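Side-chain contacts in endo-b-1,4-glucanase (Nasutitermes takasagoensis, PDB 1KS8), which probably hydrolyses internal beta-1,4-glucosidic linkages in cellulose, lichenin and cereal beta-glucans: residues Q289-P292 with K293-Y297; G343-V347 with C348-S352; G394-Q397 with N398-V402. All coordinates share one frame; numbering follows the deposited sequence.

Contact 1: Q289-P292 with K293-Y297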
loop_
_atom_site.group_PDB
_atom_site.type_symbol
_atom_site.label_atom_id
_atom_site.label_comp_id
_atom_site.label_asym_id
_atom_site.label_seq_id
_atom_site.Cartn_x
_atom_site.Cartn_y
_atom_site.Cartn_z
ATOM N N GLN A 289 1.375 23.386 1.078
ATOM C CA GLN A 289 2.404 23.774 0.125
ATOM C C GLN A 289 2.265 22.971 -1.159
ATOM O O GLN A 289 2.013 21.764 -1.126
ATOM C CB GLN A 289 3.801 23.552 0.710
ATOM C CG GLN A 289 4.918 23.844 -0.286
ATOM C CD GLN A 289 6.302 23.711 0.314
ATOM O OE1 GLN A 289 7.296 23.611 -0.411
ATOM N NE2 GLN A 289 6.379 23.725 1.639
ATOM N N LYS A 290 2.432 23.650 -2.286
ATOM C CA LYS A 290 2.337 23.012 -3.590
ATOM C C LYS A 290 3.515 23.452 -4.441
ATOM O O LYS A 290 4.120 24.491 -4.182
ATOM C CB LYS A 290 1.034 23.418 -4.279
ATOM C CG LYS A 290 -0.216 23.042 -3.501
ATOM C CD LYS A 290 -1.466 23.628 -4.128
ATOM C CE LYS A 290 -2.702 23.256 -3.320
ATOM N NZ LYS A 290 -2.654 23.813 -1.935
ATOM N N THR A 291 3.856 22.652 -5.445
ATOM C CA THR A 291 4.937 23.019 -6.346
ATOM C C THR A 291 4.334 24.080 -7.263
ATOM O O THR A 291 3.112 24.227 -7.325
ATOM C CB THR A 291 5.392 21.825 -7.208
ATOM O OG1 THR A 291 4.335 21.457 -8.105
ATOM C CG2 THR A 291 5.757 20.635 -6.324
ATOM N N PRO A 292 5.174 24.839 -7.979
ATOM C CA PRO A 292 4.640 25.869 -8.874
ATOM C C PRO A 292 3.645 25.308 -9.893
ATOM O O PRO A 292 2.712 25.996 -10.306
ATOM C CB PRO A 292 5.897 26.429 -9.536
ATOM C CG PRO A 292 6.911 26.318 -8.441
ATOM C CD PRO A 292 6.643 24.925 -7.896
ATOM N N LYS A 293 3.846 24.054 -10.291
ATOM C CA LYS A 293 2.961 23.428 -11.266
ATOM C C LYS A 293 1.707 22.785 -10.675
ATOM O O LYS A 293 0.941 22.139 -11.389
ATOM C CB LYS A 293 3.746 22.422 -12.113
ATOM C CG LYS A 293 4.759 23.111 -13.027
ATOM C CD LYS A 293 5.497 22.141 -13.934
ATOM C CE LYS A 293 6.438 22.896 -14.862
ATOM N NZ LYS A 293 7.191 21.995 -15.778
ATOM N N GLY A 294 1.502 22.954 -9.370
ATOM C CA GLY A 294 0.295 22.434 -8.749
ATOM C C GLY A 294 0.299 21.145 -7.952
ATOM O O GLY A 294 -0.744 20.757 -7.427
ATOM N N LEU A 295 1.440 20.474 -7.851
ATOM C CA LEU A 295 1.491 19.230 -7.095
ATOM C C LEU A 295 1.550 19.484 -5.591
ATOM O O LEU A 295 2.339 20.306 -5.128
ATOM C CB LEU A 295 2.718 18.408 -7.505
ATOM C CG LEU A 295 2.952 17.109 -6.725
ATOM C CD1 LEU A 295 1.909 16.080 -7.132
ATOM C CD2 LEU A 295 4.356 16.580 -6.999
ATOM N N LEU A 296 0.708 18.792 -4.831
ATOM C CA LEU A 296 0.737 18.926 -3.377
ATOM C C LEU A 296 2.116 18.452 -2.933
ATOM O O LEU A 296 2.540 17.360 -3.305
ATOM C CB LEU A 296 -0.322 18.028 -2.730
ATOM C CG LEU A 296 -1.783 18.475 -2.789
ATOM C CD1 LEU A 296 -2.683 17.331 -2.348
ATOM C CD2 LEU A 296 -1.982 19.687 -1.890
ATOM N N TYR A 297 2.826 19.262 -2.156
ATOM C CA TYR A 297 4.148 18.860 -1.684
ATOM C C TYR A 297 4.064 18.689 -0.176
ATOM O O TYR A 297 4.234 19.642 0.589
ATOM C CB TYR A 297 5.209 19.899 -2.055
ATOM C CG TYR A 297 6.618 19.393 -1.849
ATOM C CD1 TYR A 297 7.289 19.595 -0.642
ATOM C CD2 TYR A 297 7.259 18.645 -2.840
ATOM C CE1 TYR A 297 8.561 19.062 -0.428
ATOM C CE2 TYR A 297 8.526 18.109 -2.635
ATOM C CZ TYR A 297 9.169 18.319 -1.429
ATOM O OH TYR A 297 10.416 17.770 -1.226
#
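The phenol ring of Tyr297 and the extended side chain of Gln289 run alongside each other in the same direction, amide and ring planes 29° apart. The methyl of Thr291 approaches the same ring obliquely, its CG2 4.3 Å from Tyr297 CD2. These residues belong to a 3:5 beta-hairpin turn of the type I plus G1 bulge kind, in the loop between helices 271-286 and 303-319 of the (alpha/alpha)6 fold. Gly294, at positive phi, occupies the bulge position, and its N reaches Thr291 O at 2.9 Å across the bend. Two backbone bonds join the arms, Tyr297 N to Gln289 O (2.8 Å) and Thr291 N to Leu295 O (2.8 Å). Beyond the turn, Lys290 lies beside Leu296, with Lys290 CE 3.9 Å from Leu296 CD2, and its chain then bends so that NZ bonds to carbonyls of Leu284, Ile285 and Gln288 around the end of helix 271-286.

Thr291 supplies the polar link inside the turn. Its chi1 of 67° sets the hydroxyl between the backbone N and the carbonyl carbon, and Thr291 OG1 accepts from Leu295 N at 3.1 Å while also bonding to Asp399. A valine here would probably leave Leu295 N without its side-chain acceptor and Asp399 without one of its partners. The Asp399 carboxylate also takes up the backbone N of Lys293, so it holds the turn at two points. Leu295 continues inward onto Leu304 and Ala307 of helix 303-319. On the hairpin itself, the rotation that directs the Thr291 hydroxyl also lays its methyl against Leu295, Thr291 CG2 standing 3.9 Å from Leu295 CB.

Contact 2: G343-V347 with C348-S352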
loop_
_atom_site.group_PDB
_atom_site.type_symbol
_atom_site.label_atom_id
_atom_site.label_comp_id
_atom_site.label_asym_id
_atom_site.label_seq_id
_atom_site.Cartn_x
_atom_site.Cartn_y
_atom_site.Cartn_z
ATOM N N GLY A 343 4.696 18.029 -17.187
ATOM C CA GLY A 343 5.739 18.045 -18.200
ATOM C C GLY A 343 6.222 16.671 -18.623
ATOM O O GLY A 343 6.693 16.487 -19.745
ATOM N N ARG A 344 6.115 15.703 -17.720
ATOM C CA ARG A 344 6.534 14.338 -18.007
ATOM C C ARG A 344 5.814 13.392 -17.067
ATOM O O ARG A 344 5.351 13.791 -15.999
ATOM C CB ARG A 344 8.048 14.182 -17.821
ATOM C CG ARG A 344 8.513 14.245 -16.369
ATOM C CD ARG A 344 10.032 14.217 -16.271
ATOM N NE ARG A 344 10.591 12.951 -16.736
ATOM C CZ ARG A 344 11.892 12.716 -16.876
ATOM N NH1 ARG A 344 12.776 13.663 -16.593
ATOM N NH2 ARG A 344 12.311 11.530 -17.296
ATOM N N SER A 345 5.714 12.137 -17.480
ATOM C CA SER A 345 5.076 11.121 -16.665
ATOM C C SER A 345 6.018 10.692 -15.551
ATOM O O SER A 345 7.239 10.682 -15.724
ATOM C CB SER A 345 4.734 9.898 -17.514
ATOM O OG SER A 345 4.443 8.784 -16.684
ATOM N N PHE A 346 5.440 10.351 -14.404
ATOM C CA PHE A 346 6.212 9.869 -13.264
ATOM C C PHE A 346 5.796 8.440 -12.958
ATOM O O PHE A 346 6.054 7.914 -11.875
ATOM C CB PHE A 346 6.010 10.779 -12.055
ATOM C CG PHE A 346 6.742 12.084 -12.170
ATOM C CD1 PHE A 346 8.129 12.127 -12.056
ATOM C CD2 PHE A 346 6.055 13.262 -12.448
ATOM C CE1 PHE A 346 8.824 13.326 -12.220
ATOM C CE2 PHE A 346 6.741 14.463 -12.615
ATOM C CZ PHE A 346 8.129 14.492 -12.501
ATOM N N VAL A 347 5.140 7.822 -13.935
ATOM C CA VAL A 347 4.703 6.436 -13.836
ATOM C C VAL A 347 5.526 5.645 -14.852
ATOM O O VAL A 347 5.432 5.875 -16.059
ATOM C CB VAL A 347 3.205 6.289 -14.167
ATOM C CG1 VAL A 347 2.813 4.815 -14.168
ATOM C CG2 VAL A 347 2.372 7.057 -13.151
ATOM N N CYS A 348 6.346 4.722 -14.364
ATOM C CA CYS A 348 7.186 3.927 -15.250
ATOM C C CYS A 348 6.366 3.195 -16.306
ATOM O O CYS A 348 5.277 2.700 -16.023
ATOM C CB CYS A 348 7.991 2.910 -14.438
ATOM S SG CYS A 348 9.140 3.664 -13.250
ATOM N N GLY A 349 6.899 3.138 -17.524
ATOM C CA GLY A 349 6.224 2.454 -18.612
ATOM C C GLY A 349 4.975 3.131 -19.138
ATOM O O GLY A 349 4.208 2.527 -19.890
ATOM N N PHE A 350 4.767 4.387 -18.757
ATOM C CA PHE A 350 3.585 5.116 -19.200
ATOM C C PHE A 350 3.845 6.573 -19.543
ATOM O O PHE A 350 4.632 7.249 -18.890
ATOM C CB PHE A 350 2.496 5.092 -18.121
ATOM C CG PHE A 350 1.301 5.944 -18.458
ATOM C CD1 PHE A 350 0.248 5.421 -19.198
ATOM C CD2 PHE A 350 1.261 7.289 -18.098
ATOM C CE1 PHE A 350 -0.827 6.222 -19.579
ATOM C CE2 PHE A 350 0.192 8.100 -18.476
ATOM C CZ PHE A 350 -0.854 7.564 -19.218
ATOM N N GLY A 351 3.162 7.045 -20.581
ATOM C CA GLY A 351 3.253 8.440 -20.956
ATOM C C GLY A 351 4.547 8.997 -21.495
ATOM O O GLY A 351 5.439 8.276 -21.936
ATOM N N SER A 352 4.638 10.321 -21.434
ATOM C CA SER A 352 5.782 11.051 -21.954
ATOM C C SER A 352 7.012 11.104 -21.059
ATOM O O SER A 352 6.932 11.509 -19.901
ATOM C CB SER A 352 5.352 12.480 -22.290
ATOM O OG SER A 352 6.425 13.228 -22.832
HETATM O O HOH W 1 7.921 15.035 -21.600
#
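Ser345 turns its hydroxyl directly at the backbone of Phe350. With chi1 at 165°, OG stands opposite the backbone N across the CA-CB bond, where Ser345 OG donates to Phe350 O at 2.7 Å, meeting that oxygen from above the carbonyl plane, 45° out of it. The same Ser345 OG accepts from Val347 N (3.0 Å), so one buried hydroxyl is both donor and acceptor. Accepting from an amide two residues on makes this an ST turn, and it leads into a type II beta turn from Val347 to Phe350, in the loop that follows helix 324-341. Phe350 has CG anti to its N (chi1 174°), which brings the ring beside the serine: Ser345 OG lies at the ring edge, in its plane, 3.8 Å from Phe350 CD2. Phe350 CB packs against Val347 CG1 at 4.0 Å, and both side chains continue onto Leu339 of that helix. Gly351 CA passes 4.0 Å from Ser345 CB. Arg344 swings its end away from the turn to bond with Asn353, close to the predicted active-site Asp403. At the mouth, Ser345 N donates almost straight to Ser352 O (2.8 Å), and a water spans Gly343 O and Ser352 OG, 2.7 Å from Gly343 O.

Contact 3: G394-Q397 with N398-V402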
loop_
_atom_site.group_PDB
_atom_site.type_symbol
_atom_site.label_atom_id
_atom_site.label_comp_id
_atom_site.label_asym_id
_atom_site.label_seq_id
_atom_site.Cartn_x
_atom_site.Cartn_y
_atom_site.Cartn_z
ATOM N N GLY A 394 9.180 10.974 -7.274
ATOM C CA GLY A 394 8.769 12.184 -7.957
ATOM C C GLY A 394 9.735 13.345 -7.951
ATOM O O GLY A 394 10.897 13.205 -7.573
ATOM N N PRO A 395 9.261 14.527 -8.368
ATOM C CA PRO A 395 10.057 15.756 -8.433
ATOM C C PRO A 395 10.209 16.440 -7.083
ATOM O O PRO A 395 9.564 16.060 -6.101
ATOM C CB PRO A 395 9.271 16.606 -9.420
ATOM C CG PRO A 395 7.858 16.282 -9.039
ATOM C CD PRO A 395 7.889 14.768 -8.859
ATOM N N ASP A 396 11.071 17.450 -7.033
ATOM C CA ASP A 396 11.262 18.183 -5.791
ATOM C C ASP A 396 10.196 19.267 -5.673
ATOM O O ASP A 396 9.277 19.339 -6.494
ATOM C CB ASP A 396 12.674 18.790 -5.702
ATOM C CG ASP A 396 12.948 19.845 -6.763
ATOM O OD1 ASP A 396 12.003 20.338 -7.408
ATOM O OD2 ASP A 396 14.134 20.196 -6.938
ATOM N N GLN A 397 10.317 20.106 -4.651
ATOM C CA GLN A 397 9.338 21.160 -4.406
ATOM C C GLN A 397 9.199 22.196 -5.521
ATOM O O GLN A 397 8.273 23.008 -5.502
ATOM C CB GLN A 397 9.654 21.860 -3.083
ATOM C CG GLN A 397 10.959 22.635 -3.080
ATOM C CD GLN A 397 11.264 23.239 -1.723
ATOM O OE1 GLN A 397 10.406 23.871 -1.107
ATOM N NE2 GLN A 397 12.492 23.052 -1.252
ATOM N N ASN A 398 10.109 22.167 -6.489
ATOM C CA ASN A 398 10.055 23.109 -7.603
ATOM C C ASN A 398 9.864 22.404 -8.942
ATOM O O ASN A 398 10.216 22.943 -9.993
ATOM C CB ASN A 398 11.322 23.968 -7.639
ATOM C CG ASN A 398 11.397 24.938 -6.477
ATOM O OD1 ASN A 398 10.482 25.734 -6.263
ATOM N ND2 ASN A 398 12.489 24.882 -5.722
ATOM N N ASP A 399 9.306 21.196 -8.891
ATOM C CA ASP A 399 9.035 20.395 -10.087
ATOM C C ASP A 399 10.281 19.952 -10.851
ATOM O O ASP A 399 10.199 19.616 -12.033
ATOM C CB ASP A 399 8.112 21.165 -11.039
ATOM C CG ASP A 399 6.801 21.566 -10.390
ATOM O OD1 ASP A 399 6.023 20.670 -9.997
ATOM O OD2 ASP A 399 6.545 22.782 -10.273
ATOM N N ASN A 400 11.429 19.947 -10.183
ATOM C CA ASN A 400 12.684 19.540 -10.815
ATOM C C ASN A 400 12.891 18.046 -10.612
ATOM O O ASN A 400 12.577 17.508 -9.552
ATOM C CB ASN A 400 13.849 20.324 -10.215
ATOM C CG ASN A 400 13.790 21.801 -10.558
ATOM O OD1 ASN A 400 14.329 22.639 -9.836
ATOM N ND2 ASN A 400 13.143 22.125 -11.672
ATOM N N TYR A 401 13.431 17.380 -11.627
ATOM C CA TYR A 401 13.636 15.940 -11.557
ATOM C C TYR A 401 14.641 15.421 -12.581
ATOM O O TYR A 401 14.675 15.877 -13.724
ATOM C CB TYR A 401 12.292 15.236 -11.778
ATOM C CG TYR A 401 12.381 13.740 -11.958
ATOM C CD1 TYR A 401 12.396 12.879 -10.861
ATOM C CD2 TYR A 401 12.461 13.181 -13.234
ATOM C CE1 TYR A 401 12.487 11.498 -11.031
ATOM C CE2 TYR A 401 12.558 11.807 -13.416
ATOM C CZ TYR A 401 12.571 10.969 -12.313
ATOM O OH TYR A 401 12.676 9.606 -12.504
ATOM N N VAL A 402 15.447 14.454 -12.151
ATOM C CA VAL A 402 16.434 13.804 -13.003
ATOM C C VAL A 402 16.300 12.305 -12.743
ATOM O O VAL A 402 16.330 11.859 -11.599
ATOM C CB VAL A 402 17.875 14.254 -12.670
ATOM C CG1 VAL A 402 18.873 13.460 -13.505
ATOM C CG2 VAL A 402 18.030 15.741 -12.949
HETATM O O HOH W 2 14.528 23.133 -5.775
HETATM O O HOH W 3 15.901 21.917 -7.880
#
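Asp399 N donates to Asp396 O, closing a type I beta turn from Asp396 to Asp399 with Asp399 at positive phi, and just outside it Asp396 N pairs the arms by donating to Asn400 O (2.9 Å). Asp396 turns one carboxylate oxygen, OD1, into this bend, while OD2 meets water. A chi1 of 64° places CG between the backbone N and carbonyl carbon, folding OD1 over the turn, where two amides grip it: Asn398 N lies 2.8 Å and Asn400 N 2.9 Å from Asp396 OD1. They come from opposite faces of the carboxylate, each about 50° out of its plane, an arrangement likely to stabilise negative charge and fix the group's rotation. Asp396 OD2 lies against Asn400 CB at 3.3 Å, the carboxylate and amide planes 59° apart, and a water donates to both Asp396 OD2 and Asn400 OD1 (2.6 Å to each).

Farther along, Tyr401 CB and Pro395 CB meet at 4.1 Å. Gly394 O sits at the edge of the Tyr401 ring, near its plane, 3.6 Å from Tyr401 CD1, while the phenol oxygen bonds to Asn411. Asp399 points away from the turn and bonds to Tyr337. The whole is a 3:5 hairpin turn, type I with a G1 bulge, reinforced by an Asx turn at Asp396, and its outgoing arm leads towards the predicted active-site Asp403.

In the fold
From the N terminus the three contacts follow in series, none enclosing or crossing another. Contact 1 closes the hairpin between helices 271-286 and 303-319; contact 2 closes the turn after helix 324-341; contact 3 closes a second hairpin in the long loop between helices 374-377 and 408-411. Contact 3 touches both others. Its Asp399 carboxylate reaches the turn of contact 1, and these two contacts lie about 10 Å apart, centre to centre. Its Tyr401 ring packs edge-to-face with Phe346 of contact 2, which also touches Pro395. Contacts 1 and 2 do not touch directly, so 394-402 joins these loops to each other, beside the predicted active-site Asp403.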